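PDB 3GJA: CytC3 from Streptomyces, which probably chlorinates unactivated carbon in an aminoacyl substrate during biosynthesis, as a nonheme iron halogenase of the phytanoyl-CoA dioxygenase family. Local coordinates for residues Gly145-Thr154 with Arg253-Val261; Phe20-Ile31 with Met224-Trp235. One frame throughout, in Å; residues are numbered along the deposited sequence.

Interaction 1. Residues Gly145-Thr154 with Arg253-Val261. With ACT (acetate ion), chain E.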
loop_
_atom_site.group_PDB
_atom_site.type_symbol
_atom_site.label_atom_id
_atom_site.label_comp_id
_atom_site.label_asym_id
_atom_site.label_seq_id
_atom_site.Cartn_x
_atom_site.Cartn_y
_atom_site.Cartn_z
ATOM N N GLY A 145 10.435 -2.263 6.883
ATOM C CA GLY A 145 9.137 -1.624 6.786
ATOM C C GLY A 145 8.861 -0.961 5.447
ATOM O O GLY A 145 9.769 -0.731 4.646
ATOM N N THR A 146 7.593 -0.650 5.204
ATOM C CA THR A 146 7.191 -0.009 3.965
ATOM C C THR A 146 6.015 0.930 4.247
ATOM O O THR A 146 5.052 0.554 4.912
ATOM C CB THR A 146 6.776 -1.059 2.912
ATOM O OG1 THR A 146 6.405 -0.405 1.691
ATOM C CG2 THR A 146 5.591 -1.880 3.412
ATOM N N ILE A 147 6.115 2.162 3.767
ATOM C CA ILE A 147 5.051 3.133 3.965
ATOM C C ILE A 147 3.842 2.654 3.178
ATOM O O ILE A 147 3.912 2.460 1.962
ATOM C CB ILE A 147 5.479 4.529 3.467
ATOM C CG1 ILE A 147 6.591 5.069 4.370
ATOM C CG2 ILE A 147 4.285 5.487 3.457
ATOM C CD1 ILE A 147 6.145 5.335 5.787
ATOM N N THR A 148 2.740 2.455 3.890
ATOM C CA THR A 148 1.500 1.974 3.296
ATOM C C THR A 148 0.478 3.101 3.233
ATOM O O THR A 148 0.248 3.788 4.223
ATOM C CB THR A 148 0.912 0.811 4.144
ATOM O OG1 THR A 148 1.897 -0.221 4.279
ATOM C CG2 THR A 148 -0.343 0.232 3.500
ATOM N N VAL A 149 -0.110 3.299 2.060
ATOM C CA VAL A 149 -1.135 4.317 1.869
ATOM C C VAL A 149 -2.427 3.543 1.610
ATOM O O VAL A 149 -2.611 2.958 0.545
ATOM C CB VAL A 149 -0.815 5.226 0.657
ATOM C CG1 VAL A 149 -1.890 6.299 0.504
ATOM C CG2 VAL A 149 0.544 5.870 0.843
ATOM N N TRP A 150 -3.307 3.537 2.606
ATOM C CA TRP A 150 -4.582 2.810 2.555
ATOM C C TRP A 150 -5.728 3.760 2.181
ATOM O O TRP A 150 -6.195 4.533 3.020
ATOM C CB TRP A 150 -4.850 2.214 3.938
ATOM C CG TRP A 150 -5.730 1.005 4.006
ATOM C CD1 TRP A 150 -5.319 -0.294 4.117
ATOM C CD2 TRP A 150 -7.159 0.983 4.129
ATOM N NE1 TRP A 150 -6.399 -1.122 4.320
ATOM C CE2 TRP A 150 -7.542 -0.368 4.331
ATOM C CE3 TRP A 150 -8.154 1.971 4.095
ATOM C CZ2 TRP A 150 -8.875 -0.754 4.502
ATOM C CZ3 TRP A 150 -9.490 1.584 4.267
ATOM C CH2 TRP A 150 -9.834 0.234 4.469
ATOM N N THR A 151 -6.171 3.702 0.929
ATOM C CA THR A 151 -7.260 4.555 0.465
ATOM C C THR A 151 -8.597 3.832 0.577
ATOM O O THR A 151 -8.727 2.677 0.169
ATOM C CB THR A 151 -7.069 4.978 -1.018
ATOM O OG1 THR A 151 -5.825 5.675 -1.168
ATOM C CG2 THR A 151 -8.201 5.905 -1.464
ATOM N N ALA A 152 -9.592 4.514 1.128
ATOM C CA ALA A 152 -10.920 3.932 1.263
ATOM C C ALA A 152 -11.668 4.150 -0.051
ATOM O O ALA A 152 -11.916 5.287 -0.442
ATOM C CB ALA A 152 -11.664 4.598 2.411
ATOM N N PHE A 153 -12.008 3.065 -0.741
ATOM C CA PHE A 153 -12.727 3.163 -2.012
ATOM C C PHE A 153 -14.215 3.183 -1.708
ATOM O O PHE A 153 -15.033 3.675 -2.485
ATOM C CB PHE A 153 -12.389 1.963 -2.910
ATOM C CG PHE A 153 -11.129 2.143 -3.733
ATOM C CD1 PHE A 153 -10.275 3.221 -3.510
ATOM C CD2 PHE A 153 -10.802 1.227 -4.724
ATOM C CE1 PHE A 153 -9.116 3.387 -4.262
ATOM C CE2 PHE A 153 -9.635 1.382 -5.487
ATOM C CZ PHE A 153 -8.797 2.461 -5.256
ATOM N N THR A 154 -14.535 2.625 -0.553
ATOM C CA THR A 154 -15.885 2.533 -0.030
ATOM C C THR A 154 -15.727 3.225 1.326
ATOM O O THR A 154 -14.602 3.485 1.741
ATOM C CB THR A 154 -16.242 1.041 0.140
ATOM O OG1 THR A 154 -17.256 0.676 -0.801
ATOM C CG2 THR A 154 -16.675 0.740 1.534
ATOM N N ARG A 253 -16.877 -3.079 2.744
ATOM C CA ARG A 253 -15.868 -2.052 2.846
ATOM C C ARG A 253 -14.718 -2.451 1.934
ATOM O O ARG A 253 -14.273 -3.603 1.951
ATOM C CB ARG A 253 -15.394 -1.922 4.289
ATOM C CG ARG A 253 -14.167 -1.065 4.445
ATOM C CD ARG A 253 -12.918 -1.924 4.398
ATOM N NE ARG A 253 -12.426 -2.232 5.735
ATOM C CZ ARG A 253 -11.407 -3.050 5.984
ATOM N NH1 ARG A 253 -10.774 -3.659 4.986
ATOM N NH2 ARG A 253 -10.995 -3.231 7.231
ATOM N N MET A 254 -14.249 -1.512 1.122
ATOM C CA MET A 254 -13.147 -1.799 0.220
ATOM C C MET A 254 -12.013 -0.807 0.381
ATOM O O MET A 254 -12.188 0.398 0.195
ATOM C CB MET A 254 -13.619 -1.790 -1.235
ATOM C CG MET A 254 -12.547 -2.237 -2.233
ATOM S SD MET A 254 -11.966 -3.931 -1.923
ATOM C CE MET A 254 -13.386 -4.859 -2.481
ATOM N N GLY A 255 -10.849 -1.325 0.741
ATOM C CA GLY A 255 -9.683 -0.482 0.894
ATOM C C GLY A 255 -8.660 -0.853 -0.167
ATOM O O GLY A 255 -8.508 -2.026 -0.511
ATOM N N PHE A 256 -7.977 0.145 -0.712
ATOM C CA PHE A 256 -6.957 -0.105 -1.719
ATOM C C PHE A 256 -5.645 0.395 -1.133
ATOM O O PHE A 256 -5.498 1.582 -0.858
ATOM C CB PHE A 256 -7.271 0.645 -3.019
ATOM C CG PHE A 256 -6.180 0.531 -4.053
ATOM C CD1 PHE A 256 -5.839 -0.712 -4.585
ATOM C CD2 PHE A 256 -5.454 1.651 -4.442
ATOM C CE1 PHE A 256 -4.778 -0.841 -5.492
ATOM C CE2 PHE A 256 -4.391 1.541 -5.347
ATOM C CZ PHE A 256 -4.053 0.285 -5.872
ATOM N N ALA A 257 -4.696 -0.513 -0.929
ATOM C CA ALA A 257 -3.419 -0.131 -0.346
ATOM C C ALA A 257 -2.279 -0.144 -1.347
ATOM O O ALA A 257 -2.135 -1.082 -2.135
ATOM C CB ALA A 257 -3.082 -1.056 0.839
ATOM N N ALA A 258 -1.476 0.915 -1.305
ATOM C CA ALA A 258 -0.308 1.061 -2.167
ATOM C C ALA A 258 0.865 1.175 -1.201
ATOM O O ALA A 258 0.821 1.972 -0.259
ATOM C CB ALA A 258 -0.428 2.317 -3.008
ATOM N N ARG A 259 1.907 0.382 -1.426
ATOM C CA ARG A 259 3.052 0.382 -0.521
ATOM C C ARG A 259 4.311 0.977 -1.157
ATOM O O ARG A 259 4.686 0.639 -2.284
ATOM C CB ARG A 259 3.265 -1.056 -0.024
ATOM C CG ARG A 259 1.935 -1.816 0.007
ATOM C CD ARG A 259 1.930 -3.093 0.842
ATOM N NE ARG A 259 1.948 -2.790 2.265
ATOM C CZ ARG A 259 1.160 -3.358 3.172
ATOM N NH1 ARG A 259 0.268 -4.272 2.814
ATOM N NH2 ARG A 259 1.276 -3.013 4.444
ATOM N N TYR A 260 4.951 1.880 -0.420
ATOM C CA TYR A 260 6.130 2.574 -0.915
ATOM C C TYR A 260 7.409 2.338 -0.136
ATOM O O TYR A 260 7.396 2.054 1.061
ATOM C CB TYR A 260 5.864 4.078 -0.973
ATOM C CG TYR A 260 4.650 4.442 -1.790
ATOM C CD1 TYR A 260 3.361 4.208 -1.304
ATOM C CD2 TYR A 260 4.787 4.996 -3.064
ATOM C CE1 TYR A 260 2.236 4.514 -2.068
ATOM C CE2 TYR A 260 3.670 5.305 -3.836
ATOM C CZ TYR A 260 2.397 5.059 -3.335
ATOM O OH TYR A 260 1.296 5.334 -4.111
ATOM N N VAL A 261 8.518 2.497 -0.841
ATOM C CA VAL A 261 9.833 2.304 -0.276
ATOM C C VAL A 261 10.814 3.153 -1.104
ATOM O O VAL A 261 10.657 3.281 -2.322
ATOM C CB VAL A 261 10.186 0.802 -0.348
ATOM C CG1 VAL A 261 10.911 0.482 -1.652
ATOM C CG2 VAL A 261 10.967 0.399 0.867
HETATM C C ACT E . -6.330 -4.225 6.374
HETATM O O ACT E . -7.615 -4.630 6.428
HETATM O OXT ACT E . -6.005 -3.374 5.591
HETATM C CH3 ACT E . -5.298 -4.837 7.288
HETATM O O HOH W 1 -3.941 3.637 -1.647
#
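Trp150 lies across Gly255 and reaches Arg253 at its far end. CB leaves the strand on the face shared with Thr148 and Ala257, and CG is anti to the backbone N (chi1 -155°), which swings the indole along the neighbouring strand. Trp150 CD1 packs on Ala257 CB at 4.0 Å. Trp150 NE1 donates to OXT of the acetate, 2.6 Å away, an ion probably taken from the crystallisation liquor. Further out, the six-membered ring lies over Gly255, with CA of that glycine 3.8 Å from the ring centroid in a CH-pi contact. At the tip, Trp150 CZ2 stands 3.5 Å from Arg253 NH1, over one face of a guanidinium turned nearly perpendicular to the indole. Arg253 NH1 and NH2 are held by the carbonyls of Phe106 and Gly161.

Strands 147-152 and 253-261 are antiparallel neighbours in the main sheet of the cupin-type barrel. Their backbones pair from Ile147 with Tyr260 to Ala152 with Gly255.

On the other face, Phe256 CB sits over the Phe153 ring, 3.5 Å from its centroid. One water donates to Val149 O and Phe256 O and accepts from Thr151 OG1, which also bonds His80. At the opposite end Thr146 OG1 donates to Tyr260 O (2.7 Å) from above the carbonyl plane. Back on the Trp150 face, Arg259 gives Thr148 OG1 weak bonds from NH2 and NE, while its NH1 makes a salt bridge with Glu104.

Interaction 2. Residues Phe20-Ile31 with Met224-Trp235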
loop_
_atom_site.group_PDB
_atom_site.type_symbol
_atom_site.label_atom_id
_atom_site.label_comp_id
_atom_site.label_asym_id
_atom_site.label_seq_id
_atom_site.Cartn_x
_atom_site.Cartn_y
_atom_site.Cartn_z
ATOM N N PHE A 20 3.495 12.034 12.586
ATOM C CA PHE A 20 3.672 10.716 11.996
ATOM C C PHE A 20 4.820 9.987 12.678
ATOM O O PHE A 20 4.756 8.780 12.913
ATOM C CB PHE A 20 3.980 10.836 10.505
ATOM C CG PHE A 20 4.201 9.514 9.833
ATOM C CD1 PHE A 20 3.130 8.802 9.300
ATOM C CD2 PHE A 20 5.477 8.963 9.760
ATOM C CE1 PHE A 20 3.327 7.557 8.702
ATOM C CE2 PHE A 20 5.684 7.723 9.167
ATOM C CZ PHE A 20 4.608 7.016 8.636
ATOM N N GLU A 21 5.880 10.723 12.985
ATOM C CA GLU A 21 7.038 10.126 13.629
ATOM C C GLU A 21 6.713 9.561 15.003
ATOM O O GLU A 21 7.294 8.561 15.413
ATOM C CB GLU A 21 8.176 11.142 13.743
ATOM C CG GLU A 21 8.832 11.459 12.410
ATOM C CD GLU A 21 10.033 12.381 12.543
ATOM O OE1 GLU A 21 10.676 12.665 11.507
ATOM O OE2 GLU A 21 10.334 12.824 13.677
ATOM N N ARG A 22 5.791 10.182 15.724
ATOM C CA ARG A 22 5.473 9.654 17.038
ATOM C C ARG A 22 4.366 8.606 17.028
ATOM O O ARG A 22 4.329 7.749 17.909
ATOM C CB ARG A 22 5.116 10.781 18.013
ATOM C CG ARG A 22 3.924 11.623 17.632
ATOM C CD ARG A 22 3.514 12.519 18.799
ATOM N NE ARG A 22 2.545 13.531 18.388
ATOM C CZ ARG A 22 2.869 14.710 17.865
ATOM N NH1 ARG A 22 4.144 15.043 17.694
ATOM N NH2 ARG A 22 1.913 15.557 17.499
ATOM N N ASP A 23 3.488 8.651 16.027
ATOM C CA ASP A 23 2.383 7.698 15.947
ATOM C C ASP A 23 2.588 6.510 15.016
ATOM O O ASP A 23 2.009 5.450 15.232
ATOM C CB ASP A 23 1.094 8.409 15.541
ATOM C CG ASP A 23 0.627 9.390 16.574
ATOM O OD1 ASP A 23 1.106 9.302 17.723
ATOM O OD2 ASP A 23 -0.227 10.238 16.246
ATOM N N GLY A 24 3.396 6.682 13.982
ATOM C CA GLY A 24 3.615 5.596 13.046
ATOM C C GLY A 24 2.551 5.616 11.962
ATOM O O GLY A 24 2.522 4.754 11.087
ATOM N N TYR A 25 1.661 6.599 12.030
ATOM C CA TYR A 25 0.603 6.740 11.037
ATOM C C TYR A 25 0.096 8.170 11.043
ATOM O O TYR A 25 0.459 8.969 11.905
ATOM C CB TYR A 25 -0.578 5.816 11.341
ATOM C CG TYR A 25 -1.305 6.187 12.611
ATOM C CD1 TYR A 25 -0.851 5.738 13.849
ATOM C CD2 TYR A 25 -2.414 7.036 12.584
ATOM C CE1 TYR A 25 -1.473 6.121 15.024
ATOM C CE2 TYR A 25 -3.046 7.430 13.762
ATOM C CZ TYR A 25 -2.566 6.967 14.978
ATOM O OH TYR A 25 -3.160 7.356 16.155
ATOM N N ILE A 26 -0.747 8.484 10.071
ATOM C CA ILE A 26 -1.334 9.802 9.977
ATOM C C ILE A 26 -2.504 9.703 9.033
ATOM O O ILE A 26 -2.413 9.092 7.971
ATOM C CB ILE A 26 -0.332 10.878 9.457
ATOM C CG1 ILE A 26 -1.000 12.254 9.492
ATOM C CG2 ILE A 26 0.103 10.568 8.036
ATOM C CD1 ILE A 26 -0.093 13.377 9.059
ATOM N N GLY A 27 -3.615 10.294 9.442
ATOM C CA GLY A 27 -4.806 10.266 8.628
ATOM C C GLY A 27 -5.971 10.724 9.474
ATOM O O GLY A 27 -5.851 10.826 10.698
ATOM N N PRO A 28 -7.119 11.006 8.850
ATOM C CA PRO A 28 -7.292 10.893 7.397
ATOM C C PRO A 28 -6.660 12.009 6.557
ATOM O O PRO A 28 -6.494 13.136 7.022
ATOM C CB PRO A 28 -8.809 10.860 7.239
ATOM C CG PRO A 28 -9.280 11.716 8.373
ATOM C CD PRO A 28 -8.408 11.258 9.518
ATOM N N VAL A 29 -6.295 11.675 5.323
ATOM C CA VAL A 29 -5.739 12.642 4.375
ATOM C C VAL A 29 -6.546 12.432 3.098
ATOM O O VAL A 29 -6.772 11.293 2.676
ATOM C CB VAL A 29 -4.234 12.412 4.075
ATOM C CG1 VAL A 29 -3.401 12.722 5.308
ATOM C CG2 VAL A 29 -4.001 10.989 3.612
ATOM N N LYS A 30 -6.986 13.529 2.496
ATOM C CA LYS A 30 -7.800 13.455 1.299
ATOM C C LYS A 30 -7.015 13.223 0.025
ATOM O O LYS A 30 -6.099 13.971 -0.305
ATOM C CB LYS A 30 -8.645 14.720 1.156
ATOM C CG LYS A 30 -9.614 14.674 -0.018
ATOM C CD LYS A 30 -10.711 15.720 0.110
ATOM C CE LYS A 30 -10.156 17.130 0.120
ATOM N NZ LYS A 30 -11.245 18.133 0.330
ATOM N N ILE A 31 -7.386 12.170 -0.689
ATOM C CA ILE A 31 -6.745 11.838 -1.949
ATOM C C ILE A 31 -7.685 12.301 -3.058
ATOM O O ILE A 31 -7.259 12.898 -4.039
ATOM C CB ILE A 31 -6.518 10.317 -2.073
ATOM C CG1 ILE A 31 -5.706 9.813 -0.869
ATOM C CG2 ILE A 31 -5.842 9.999 -3.401
ATOM C CD1 ILE A 31 -4.371 10.503 -0.663
ATOM N N MET A 224 -10.005 4.361 12.854
ATOM C CA MET A 224 -9.628 5.257 11.765
ATOM C C MET A 224 -10.741 5.215 10.716
ATOM O O MET A 224 -10.659 4.486 9.720
ATOM C CB MET A 224 -8.288 4.827 11.152
ATOM C CG MET A 224 -7.778 5.727 10.018
ATOM S SD MET A 224 -7.661 7.502 10.428
ATOM C CE MET A 224 -6.292 7.505 11.602
ATOM N N VAL A 225 -11.790 5.988 10.975
ATOM C CA VAL A 225 -12.938 6.084 10.086
ATOM C C VAL A 225 -12.546 6.894 8.852
ATOM O O VAL A 225 -11.902 7.935 8.970
ATOM C CB VAL A 225 -14.116 6.771 10.803
ATOM C CG1 VAL A 225 -15.272 6.976 9.848
ATOM C CG2 VAL A 225 -14.547 5.926 11.986
ATOM N N LEU A 226 -12.949 6.429 7.672
ATOM C CA LEU A 226 -12.597 7.115 6.434
ATOM C C LEU A 226 -13.762 7.256 5.468
ATOM O O LEU A 226 -14.576 6.356 5.326
ATOM C CB LEU A 226 -11.470 6.358 5.714
ATOM C CG LEU A 226 -10.149 6.115 6.451
ATOM C CD1 LEU A 226 -9.304 5.101 5.671
ATOM C CD2 LEU A 226 -9.405 7.428 6.627
ATOM N N LYS A 227 -13.834 8.390 4.788
ATOM C CA LYS A 227 -14.881 8.587 3.802
ATOM C C LYS A 227 -14.277 8.115 2.494
ATOM O O LYS A 227 -13.060 7.953 2.390
ATOM C CB LYS A 227 -15.236 10.065 3.692
ATOM C CG LYS A 227 -15.765 10.649 4.983
ATOM C CD LYS A 227 -16.175 12.095 4.800
ATOM C CE LYS A 227 -16.703 12.670 6.102
ATOM N NZ LYS A 227 -17.086 14.100 5.942
ATOM N N PRO A 228 -15.112 7.861 1.481
ATOM C CA PRO A 228 -14.524 7.413 0.217
ATOM C C PRO A 228 -13.566 8.504 -0.252
ATOM O O PRO A 228 -13.898 9.689 -0.193
ATOM C CB PRO A 228 -15.739 7.285 -0.701
ATOM C CG PRO A 228 -16.846 6.934 0.249
ATOM C CD PRO A 228 -16.585 7.855 1.418
ATOM N N GLY A 229 -12.372 8.120 -0.684
ATOM C CA GLY A 229 -11.432 9.121 -1.152
ATOM C C GLY A 229 -10.408 9.530 -0.114
ATOM O O GLY A 229 -9.407 10.183 -0.436
ATOM N N GLU A 230 -10.650 9.169 1.139
ATOM C CA GLU A 230 -9.693 9.502 2.184
ATOM C C GLU A 230 -8.763 8.323 2.386
ATOM O O GLU A 230 -9.096 7.191 2.044
ATOM C CB GLU A 230 -10.397 9.817 3.500
ATOM C CG GLU A 230 -11.311 11.015 3.437
ATOM C CD GLU A 230 -11.848 11.387 4.801
ATOM O OE1 GLU A 230 -12.336 10.484 5.519
ATOM O OE2 GLU A 230 -11.787 12.583 5.154
ATOM N N ALA A 231 -7.595 8.591 2.950
ATOM C CA ALA A 231 -6.633 7.542 3.196
ATOM C C ALA A 231 -5.938 7.728 4.529
ATOM O O ALA A 231 -5.953 8.815 5.121
ATOM C CB ALA A 231 -5.588 7.522 2.085
ATOM N N VAL A 232 -5.343 6.642 5.002
ATOM C CA VAL A 232 -4.573 6.678 6.218
ATOM C C VAL A 232 -3.200 6.201 5.763
ATOM O O VAL A 232 -3.088 5.278 4.958
ATOM C CB VAL A 232 -5.150 5.749 7.315
ATOM C CG1 VAL A 232 -5.215 4.312 6.825
ATOM C CG2 VAL A 232 -4.290 5.851 8.571
ATOM N N ILE A 233 -2.157 6.864 6.235
ATOM C CA ILE A 233 -0.810 6.487 5.865
ATOM C C ILE A 233 -0.128 5.956 7.112
ATOM O O ILE A 233 -0.204 6.572 8.180
ATOM C CB ILE A 233 -0.026 7.699 5.307
ATOM C CG1 ILE A 233 -0.790 8.302 4.117
ATOM C CG2 ILE A 233 1.383 7.262 4.883
ATOM C CD1 ILE A 233 -0.102 9.491 3.468
ATOM N N PHE A 234 0.536 4.812 6.980
ATOM C CA PHE A 234 1.209 4.207 8.120
ATOM C C PHE A 234 2.312 3.250 7.717
ATOM O O PHE A 234 2.313 2.707 6.607
ATOM C CB PHE A 234 0.197 3.430 8.967
ATOM C CG PHE A 234 -0.548 2.354 8.200
ATOM C CD1 PHE A 234 -1.725 2.651 7.514
ATOM C CD2 PHE A 234 -0.078 1.041 8.177
ATOM C CE1 PHE A 234 -2.431 1.655 6.820
ATOM C CE2 PHE A 234 -0.774 0.033 7.484
ATOM C CZ PHE A 234 -1.954 0.344 6.805
ATOM N N TRP A 235 3.255 3.044 8.627
ATOM C CA TRP A 235 4.321 2.087 8.393
ATOM C C TRP A 235 3.602 0.743 8.426
ATOM O O TRP A 235 2.746 0.517 9.283
ATOM C CB TRP A 235 5.348 2.131 9.522
ATOM C CG TRP A 235 6.387 3.190 9.375
ATOM C CD1 TRP A 235 6.563 4.282 10.176
ATOM C CD2 TRP A 235 7.437 3.229 8.401
ATOM N NE1 TRP A 235 7.661 4.994 9.765
ATOM C CE2 TRP A 235 8.218 4.371 8.677
ATOM C CE3 TRP A 235 7.792 2.409 7.321
ATOM C CZ2 TRP A 235 9.339 4.717 7.913
ATOM C CZ3 TRP A 235 8.910 2.753 6.559
ATOM C CH2 TRP A 235 9.669 3.898 6.861
#
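Gly24 O receives the backbone N of Trp235 at 3.1 Å and also bonds the hydroxyl of Thr238. Gly24 has positive phi and ends the helix that carries Phe20, and its own N is bonded to Phe20 O. Next along, Ile26 and Ile233 exchange two bonds: Ile26 N to Ile233 O at 2.7 Å, and Ile233 N to Ile26 O in a nearly straight line (175°).

The antiparallel register then slips by one residue, a beta bulge at Gly27 and Pro28, where the peptide bond before Pro28 is cis. Strand 25-30 is the outermost strand on this side of the barrel sheet. Pairing resumes as Val29 N meets Ala231 O in the carbonyl plane and Val29 O accepts from Ala231 N at 2.8 Å. Ile31 N then closes on Gly229 O. Gly229 lies in a type II turn, Lys227 to Glu230, closed by Glu230 N on Lys227 O. Glu230 OE1 also accepts from Lys227 N at 2.7 Å. The extended Glu230 side chain runs beside Pro28.

Apolar groups fill in around these bonds. Met224, bent at chi2 and chi3, brings CE to 3.5 Å from Gly27 O and also against Tyr25 CE2. With chi1 at 179°, Phe20 directs its ring from the helix to the strand, where its edge meets Ile233 O. Phe20 CE2 lies 3.4 Å from Trp235 NE1, with the planes oblique at 46°.

How the interactions relate
Both interactions belong to one antiparallel sheet, with centres about 9 Å apart. From one edge the order begins 25-30, 230-235, 147-152, 253-262 and continues with 98-108. Interaction 2 joins the first and second strands and interaction 1 the third and fourth. Strands 230-235 and 147-152 join them directly: Thr148 N lies 2.8 Å from Phe234 O and Ala152 N 2.9 Å from Glu230 O, both probable hydrogen bonds. Side chains meet too, at Ile147 and Trp235. Along the chain the segments alternate, 20-31, 145-154, 224-235, 253-261. Sequence-distant parts therefore build one continuous wall. Helix 84-94 packs against side chains of both interactions, consistent with a helix-backed cupin barrel.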